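Local atomic coordinates of putative branched-chain amino acid ABC transporter (PDB entry 3HUT), a protein that probably binds branched-chain or related amino acids outside the cytoplasmic membrane and delivers them to an ABC transporter for uptake. Residues A220-P232 with E243-A255. Residues are numbered along the deposited sequence; the frame is centred on the assembly and turned at random.
Sequences ALPVYGSSALYSP and EGVRLATAFVLGA
Tyr224 pairs with Arg246 as neighbouring parallel strands, 223-225 and 246-249, run at 20° to each other: Arg246 N donates to Val223 O at 2.9 Å, and Arg246 O in turn accepts from Gly225 N. Farther along, Gly225 O and Ala248 N stand 4.3 Å apart and a water joins them, donating to the carbonyl and accepting from the N-H. On the face carrying Tyr224 and Arg246 the two side chains lie alongside and point the same way. Arg246 CB sits over one face of the Tyr224 phenol, off-centre toward the rim and 4.1 Å from its centroid, a CH-pi contact. From there the arginine, extended from CG to NE, brings NH1 to Tyr224 OH at 2.7 Å; the hydroxyl lies in the guanidinium plane, although the N-H...O angle is a bent 138°. Asp137 hydrogen-bonds to the same hydroxyl. A phenylalanine in place of Tyr224 would probably leave Arg246 NH1 and the Asp137 carboxylate without the hydroxyl they share. Both strands belong to a right-handed beta-alpha-beta crossover through helix 232-238, within one lobe of the periplasmic-binding-protein fold. On the face of Leu247 the contacts are between apolar groups: Leu247 CD2 meets Leu229 CB at 3.7 Å and touches Tyr230 CB. Separately, Leu229 CD1 reaches Val245 CG1. Just after the 3-10 segment 227-229, Tyr230 lays its ring across Thr249, at the end of strand 246-249, with CG anti to the backbone N (chi1 -171°). Thr249 CG2 stands above the ring centre, 4.3 Å from the centroid. The phenol oxygen, Tyr230 OH, accepts from Leu253 N at 3.0 Å, and a water in the ring plane links it to Gly254 N, tying the ring to the type I turn from Val252 to Ala255.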
ATOM      1  N   ALA A 220     -26.845   9.030 -13.340  1.00 13.20           N
ATOM      2  CA  ALA A 220     -25.745   9.094 -14.298  1.00 12.95           C
ATOM      3  C   ALA A 220     -24.528   9.805 -13.696  1.00 12.08           C
ATOM      4  O   ALA A 220     -23.581  10.147 -14.407  1.00 11.13           O
ATOM      5  CB  ALA A 220     -26.197   9.826 -15.565  1.00 11.50           C
ATOM      6  N   LEU A 221     -24.557  10.025 -12.389  1.00 11.09           N
ATOM      7  CA  LEU A 221     -23.463  10.716 -11.722  1.00 11.65           C
ATOM      8  C   LEU A 221     -22.142   9.961 -11.797  1.00 11.40           C
ATOM      9  O   LEU A 221     -22.106   8.738 -11.684  1.00 10.19           O
ATOM     10  CB  LEU A 221     -23.811  10.971 -10.253  1.00 12.13           C
ATOM     11  CG  LEU A 221     -25.039  11.842  -9.995  1.00 13.55           C
ATOM     12  CD1 LEU A 221     -25.188  12.081  -8.502  1.00 16.54           C
ATOM     13  CD2 LEU A 221     -24.892  13.171 -10.741  1.00 15.09           C
ATOM     14  N   PRO A 222     -21.036  10.690 -12.001  1.00 11.28           N
ATOM     15  CA  PRO A 222     -19.731  10.029 -12.073  1.00 10.87           C
ATOM     16  C   PRO A 222     -19.343   9.528 -10.680  1.00  8.38           C
ATOM     17  O   PRO A 222     -19.755  10.100  -9.667  1.00  7.30           O
ATOM     18  CB  PRO A 222     -18.808  11.137 -12.587  1.00 11.98           C
ATOM     19  CG  PRO A 222     -19.441  12.383 -12.053  1.00 13.67           C
ATOM     20  CD  PRO A 222     -20.919  12.134 -12.281  1.00 11.66           C
ATOM     21  N   VAL A 223     -18.550   8.464 -10.634  1.00  7.67           N
ATOM     22  CA  VAL A 223     -18.134   7.882  -9.365  1.00  5.13           C
ATOM     23  C   VAL A 223     -16.627   7.713  -9.256  1.00  5.89           C
ATOM     24  O   VAL A 223     -15.975   7.247 -10.192  1.00  7.80           O
ATOM     25  CB  VAL A 223     -18.788   6.499  -9.164  1.00  6.00           C
ATOM     26  CG1 VAL A 223     -18.249   5.839  -7.884  1.00  4.86           C
ATOM     27  CG2 VAL A 223     -20.302   6.648  -9.093  1.00  3.61           C
ATOM     28  N   TYR A 224     -16.083   8.108  -8.108  1.00  7.71           N
ATOM     29  CA  TYR A 224     -14.657   7.974  -7.816  1.00  6.81           C
ATOM     30  C   TYR A 224     -14.618   7.105  -6.568  1.00  8.08           C
ATOM     31  O   TYR A 224     -15.571   7.104  -5.788  1.00  9.63           O
ATOM     32  CB  TYR A 224     -14.026   9.331  -7.499  1.00  7.66           C
ATOM     33  CG  TYR A 224     -13.853  10.248  -8.689  1.00  8.32           C
ATOM     34  CD1 TYR A 224     -12.582  10.552  -9.178  1.00  7.86           C
ATOM     35  CD2 TYR A 224     -14.955  10.832  -9.311  1.00  9.55           C
ATOM     36  CE1 TYR A 224     -12.410  11.421 -10.257  1.00  8.36           C
ATOM     37  CE2 TYR A 224     -14.795  11.702 -10.388  1.00  8.24           C
ATOM     38  CZ  TYR A 224     -13.519  11.993 -10.855  1.00  9.18           C
ATOM     39  OH  TYR A 224     -13.352  12.864 -11.910  1.00  9.19           O
ATOM     40  N   GLY A 225     -13.536   6.368  -6.364  1.00  6.79           N
ATOM     41  CA  GLY A 225     -13.495   5.530  -5.184  1.00  8.06           C
ATOM     42  C   GLY A 225     -12.125   5.109  -4.703  1.00  7.47           C
ATOM     43  O   GLY A 225     -11.104   5.368  -5.340  1.00  7.71           O
ATOM     44  N   SER A 226     -12.133   4.441  -3.557  1.00  7.09           N
ATOM     45  CA  SER A 226     -10.938   3.942  -2.905  1.00  6.97           C
ATOM     46  C   SER A 226     -10.208   2.889  -3.729  1.00  8.82           C
ATOM     47  O   SER A 226     -10.794   2.233  -4.599  1.00  6.83           O
ATOM     48  CB  SER A 226     -11.330   3.334  -1.553  1.00  7.00           C
ATOM     49  OG  SER A 226     -10.270   2.572  -0.996  1.00  7.21           O
ATOM     50  N   SER A 227      -8.921   2.727  -3.436  1.00  8.07           N
ATOM     51  CA  SER A 227      -8.096   1.718  -4.091  1.00  6.78           C
ATOM     52  C   SER A 227      -8.636   0.338  -3.710  1.00  7.09           C
ATOM     53  O   SER A 227      -8.290  -0.671  -4.328  1.00  5.93           O
ATOM     54  CB  SER A 227      -6.642   1.842  -3.617  1.00  7.42           C
ATOM     55  OG  SER A 227      -6.574   1.829  -2.198  1.00  6.95           O
ATOM     56  N   ALA A 228      -9.474   0.292  -2.678  1.00  7.18           N
ATOM     57  CA  ALA A 228     -10.054  -0.976  -2.237  1.00  7.22           C
ATOM     58  C   ALA A 228     -11.000  -1.536  -3.302  1.00  7.02           C
ATOM     59  O   ALA A 228     -11.428  -2.689  -3.224  1.00  6.89           O
ATOM     60  CB  ALA A 228     -10.803  -0.790  -0.915  1.00  7.77           C
ATOM     61  N   LEU A 229     -11.332  -0.713  -4.292  1.00  6.56           N
ATOM     62  CA  LEU A 229     -12.209  -1.138  -5.379  1.00  6.31           C
ATOM     63  C   LEU A 229     -11.401  -1.847  -6.453  1.00  7.26           C
ATOM     64  O   LEU A 229     -11.962  -2.514  -7.327  1.00  6.13           O
ATOM     65  CB  LEU A 229     -12.903   0.069  -6.025  1.00  4.93           C
ATOM     66  CG  LEU A 229     -13.805   0.961  -5.167  1.00  4.93           C
ATOM     67  CD1 LEU A 229     -14.371   2.095  -6.019  1.00  6.30           C
ATOM     68  CD2 LEU A 229     -14.926   0.135  -4.588  1.00  4.37           C
ATOM     69  N   TYR A 230     -10.080  -1.705  -6.381  1.00  8.19           N
ATOM     70  CA  TYR A 230      -9.189  -2.287  -7.380  1.00  7.01           C
ATOM     71  C   TYR A 230      -9.037  -3.798  -7.314  1.00  7.75           C
ATOM     72  O   TYR A 230      -8.254  -4.328  -6.524  1.00  9.05           O
ATOM     73  CB  TYR A 230      -7.804  -1.643  -7.289  1.00  8.37           C
ATOM     74  CG  TYR A 230      -6.885  -2.023  -8.427  1.00  7.54           C
ATOM     75  CD1 TYR A 230      -7.236  -1.747  -9.749  1.00  7.86           C
ATOM     76  CD2 TYR A 230      -5.654  -2.629  -8.185  1.00  8.38           C
ATOM     77  CE1 TYR A 230      -6.382  -2.058 -10.800  1.00  8.28           C
ATOM     78  CE2 TYR A 230      -4.790  -2.945  -9.229  1.00  8.09           C
ATOM     79  CZ  TYR A 230      -5.159  -2.655 -10.534  1.00 10.81           C
ATOM     80  OH  TYR A 230      -4.303  -2.950 -11.573  1.00  9.67           O
ATOM     81  N   SER A 231      -9.780  -4.482  -8.173  1.00  8.78           N
ATOM     82  CA  SER A 231      -9.750  -5.931  -8.253  1.00  9.44           C
ATOM     83  C   SER A 231     -10.536  -6.366  -9.478  1.00  8.49           C
ATOM     84  O   SER A 231     -11.523  -5.735  -9.848  1.00  7.94           O
ATOM     85  CB  SER A 231     -10.386  -6.556  -7.006  1.00 10.41           C
ATOM     86  OG  SER A 231     -10.608  -7.950  -7.189  1.00 10.15           O
ATOM     87  N   PRO A 232     -10.099  -7.442 -10.139  1.00  9.32           N
ATOM     88  CA  PRO A 232     -10.867  -7.863 -11.311  1.00  8.22           C
ATOM     89  C   PRO A 232     -12.298  -8.200 -10.876  1.00  8.55           C
ATOM     90  O   PRO A 232     -13.238  -8.088 -11.662  1.00  7.17           O
ATOM     91  CB  PRO A 232     -10.085  -9.079 -11.825  1.00  9.89           C
ATOM     92  CG  PRO A 232      -9.367  -9.587 -10.608  1.00 11.31           C
ATOM     93  CD  PRO A 232      -8.943  -8.324  -9.907  1.00 10.63           C
ATOM     94  N   GLU A 243     -18.736   0.662 -15.180  1.00  8.56           N
ATOM     95  CA  GLU A 243     -18.061   1.363 -16.266  1.00  8.77           C
ATOM     96  C   GLU A 243     -17.974   2.846 -15.910  1.00  9.93           C
ATOM     97  O   GLU A 243     -18.953   3.436 -15.456  1.00 11.64           O
ATOM     98  CB  GLU A 243     -18.842   1.204 -17.572  1.00  9.87           C
ATOM     99  CG  GLU A 243     -18.740  -0.173 -18.199  1.00 10.03           C
ATOM    100  CD  GLU A 243     -17.385  -0.424 -18.827  1.00 11.64           C
ATOM    101  OE1 GLU A 243     -17.028   0.308 -19.776  1.00 12.75           O
ATOM    102  OE2 GLU A 243     -16.678  -1.349 -18.378  1.00  9.79           O
ATOM    103  N   GLY A 244     -16.804   3.442 -16.106  1.00  8.21           N
ATOM    104  CA  GLY A 244     -16.652   4.850 -15.802  1.00  7.56           C
ATOM    105  C   GLY A 244     -16.185   5.174 -14.393  1.00  7.38           C
ATOM    106  O   GLY A 244     -15.835   6.320 -14.116  1.00  8.34           O
ATOM    107  N   VAL A 245     -16.177   4.191 -13.498  1.00  6.84           N
ATOM    108  CA  VAL A 245     -15.721   4.441 -12.133  1.00  7.10           C
ATOM    109  C   VAL A 245     -14.226   4.770 -12.150  1.00  8.26           C
ATOM    110  O   VAL A 245     -13.445   4.144 -12.872  1.00  8.15           O
ATOM    111  CB  VAL A 245     -15.971   3.216 -11.208  1.00  7.05           C
ATOM    112  CG1 VAL A 245     -15.367   3.462  -9.827  1.00  6.02           C
ATOM    113  CG2 VAL A 245     -17.471   2.973 -11.065  1.00  5.55           C
ATOM    114  N   ARG A 246     -13.838   5.771 -11.370  1.00  8.89           N
ATOM    115  CA  ARG A 246     -12.442   6.178 -11.299  1.00  9.24           C
ATOM    116  C   ARG A 246     -11.849   5.878  -9.936  1.00  9.23           C
ATOM    117  O   ARG A 246     -12.541   5.928  -8.923  1.00  7.79           O
ATOM    118  CB  ARG A 246     -12.314   7.670 -11.598  1.00 11.37           C
ATOM    119  CG  ARG A 246     -12.441   7.992 -13.074  1.00 15.29           C
ATOM    120  CD  ARG A 246     -12.646   9.471 -13.306  1.00 21.40           C
ATOM    121  NE  ARG A 246     -12.721   9.769 -14.730  1.00 27.38           N
ATOM    122  CZ  ARG A 246     -13.031  10.957 -15.232  1.00 32.54           C
ATOM    123  NH1 ARG A 246     -13.301  11.974 -14.422  1.00 33.32           N
ATOM    124  NH2 ARG A 246     -13.073  11.127 -16.549  1.00 34.52           N
ATOM    125  N   LEU A 247     -10.559   5.556  -9.922  1.00  7.90           N
ATOM    126  CA  LEU A 247      -9.862   5.264  -8.680  1.00  7.51           C
ATOM    127  C   LEU A 247      -8.363   5.380  -8.907  1.00  8.78           C
ATOM    128  O   LEU A 247      -7.885   5.298 -10.042  1.00  3.73           O
ATOM    129  CB  LEU A 247     -10.197   3.847  -8.179  1.00  9.34           C
ATOM    130  CG  LEU A 247      -9.806   2.603  -8.995  1.00 13.36           C
ATOM    131  CD1 LEU A 247      -8.300   2.531  -9.204  1.00 19.97           C
ATOM    132  CD2 LEU A 247     -10.262   1.355  -8.248  1.00 17.08           C
ATOM    133  N   ALA A 248      -7.624   5.578  -7.824  1.00  8.43           N
ATOM    134  CA  ALA A 248      -6.176   5.666  -7.901  1.00 10.06           C
ATOM    135  C   ALA A 248      -5.601   4.547  -7.041  1.00 10.70           C
ATOM    136  O   ALA A 248      -6.186   4.177  -6.027  1.00 11.02           O
ATOM    137  CB  ALA A 248      -5.695   7.027  -7.387  1.00 10.83           C
ATOM    138  N   THR A 249      -4.464   4.002  -7.452  1.00 11.78           N
ATOM    139  CA  THR A 249      -3.823   2.940  -6.695  1.00 13.23           C
ATOM    140  C   THR A 249      -2.313   3.004  -6.890  1.00 12.09           C
ATOM    141  O   THR A 249      -1.829   3.601  -7.849  1.00 12.84           O
ATOM    142  CB  THR A 249      -4.342   1.550  -7.126  1.00 15.53           C
ATOM    143  OG1 THR A 249      -3.869   0.563  -6.202  1.00 21.88           O
ATOM    144  CG2 THR A 249      -3.847   1.200  -8.525  1.00 14.75           C
ATOM    145  N   ALA A 250      -1.573   2.397  -5.969  1.00 11.12           N
ATOM    146  CA  ALA A 250      -0.117   2.393  -6.030  1.00 10.47           C
ATOM    147  C   ALA A 250       0.384   1.424  -7.099  1.00  8.61           C
ATOM    148  O   ALA A 250       1.018   1.831  -8.065  1.00  6.88           O
ATOM    149  CB  ALA A 250       0.455   2.020  -4.665  1.00 10.77           C
ATOM    150  N   PHE A 251       0.080   0.144  -6.920  1.00 10.03           N
ATOM    151  CA  PHE A 251       0.489  -0.893  -7.866  1.00  9.07           C
ATOM    152  C   PHE A 251      -0.575  -1.121  -8.943  1.00  9.16           C
ATOM    153  O   PHE A 251      -1.730  -1.392  -8.634  1.00  9.64           O
ATOM    154  CB  PHE A 251       0.744  -2.205  -7.116  1.00  8.80           C
ATOM    155  CG  PHE A 251       1.100  -3.364  -8.009  1.00  9.58           C
ATOM    156  CD1 PHE A 251       2.177  -3.282  -8.882  1.00  9.85           C
ATOM    157  CD2 PHE A 251       0.370  -4.549  -7.957  1.00 10.58           C
ATOM    158  CE1 PHE A 251       2.526  -4.363  -9.693  1.00 11.01           C
ATOM    159  CE2 PHE A 251       0.710  -5.635  -8.761  1.00 10.33           C
ATOM    160  CZ  PHE A 251       1.792  -5.541  -9.630  1.00 12.09           C
ATOM    161  N   VAL A 252      -0.179  -1.011 -10.206  1.00  7.59           N
ATOM    162  CA  VAL A 252      -1.111  -1.226 -11.311  1.00  8.27           C
ATOM    163  C   VAL A 252      -0.654  -2.449 -12.100  1.00  9.69           C
ATOM    164  O   VAL A 252       0.385  -2.426 -12.758  1.00 10.75           O
ATOM    165  CB  VAL A 252      -1.160  -0.012 -12.249  1.00  7.91           C
ATOM    166  CG1 VAL A 252      -2.209  -0.236 -13.334  1.00  7.85           C
ATOM    167  CG2 VAL A 252      -1.476   1.246 -11.453  1.00  5.10           C
ATOM    168  N   LEU A 253      -1.435  -3.517 -12.031  1.00 10.25           N
ATOM    169  CA  LEU A 253      -1.084  -4.750 -12.721  1.00 11.77           C
ATOM    170  C   LEU A 253      -0.998  -4.566 -14.232  1.00 13.13           C
ATOM    171  O   LEU A 253      -0.017  -4.972 -14.857  1.00 13.88           O
ATOM    172  CB  LEU A 253      -2.106  -5.838 -12.396  1.00 14.27           C
ATOM    173  CG  LEU A 253      -1.660  -7.272 -12.690  1.00 17.34           C
ATOM    174  CD1 LEU A 253      -0.521  -7.648 -11.741  1.00 17.64           C
ATOM    175  CD2 LEU A 253      -2.830  -8.224 -12.512  1.00 18.54           C
ATOM    176  N   GLY A 254      -2.030  -3.961 -14.814  1.00 12.47           N
ATOM    177  CA  GLY A 254      -2.053  -3.747 -16.251  1.00 13.60           C
ATOM    178  C   GLY A 254      -1.421  -2.430 -16.654  1.00 15.36           C
ATOM    179  O   GLY A 254      -1.910  -1.743 -17.551  1.00 15.23           O
ATOM    180  N   ALA A 255      -0.328  -2.079 -15.984  1.00 14.90           N
ATOM    181  CA  ALA A 255       0.379  -0.837 -16.258  1.00 16.98           C
ATOM    182  C   ALA A 255       1.069  -0.901 -17.607  1.00 18.89           C
ATOM    183  O   ALA A 255       1.233  -1.975 -18.182  1.00 20.58           O
ATOM    184  CB  ALA A 255       1.412  -0.573 -15.165  1.00 16.20           C
TER
HETATM  185  O   HOH W   1     -15.690   8.754 -12.825  1.00 20.22           O
HETATM  186  O   HOH W   2      -8.553   5.663  -5.047  1.00  5.40           O
HETATM  187  O   HOH W   3      -4.702  -2.909 -14.194  1.00  6.10           O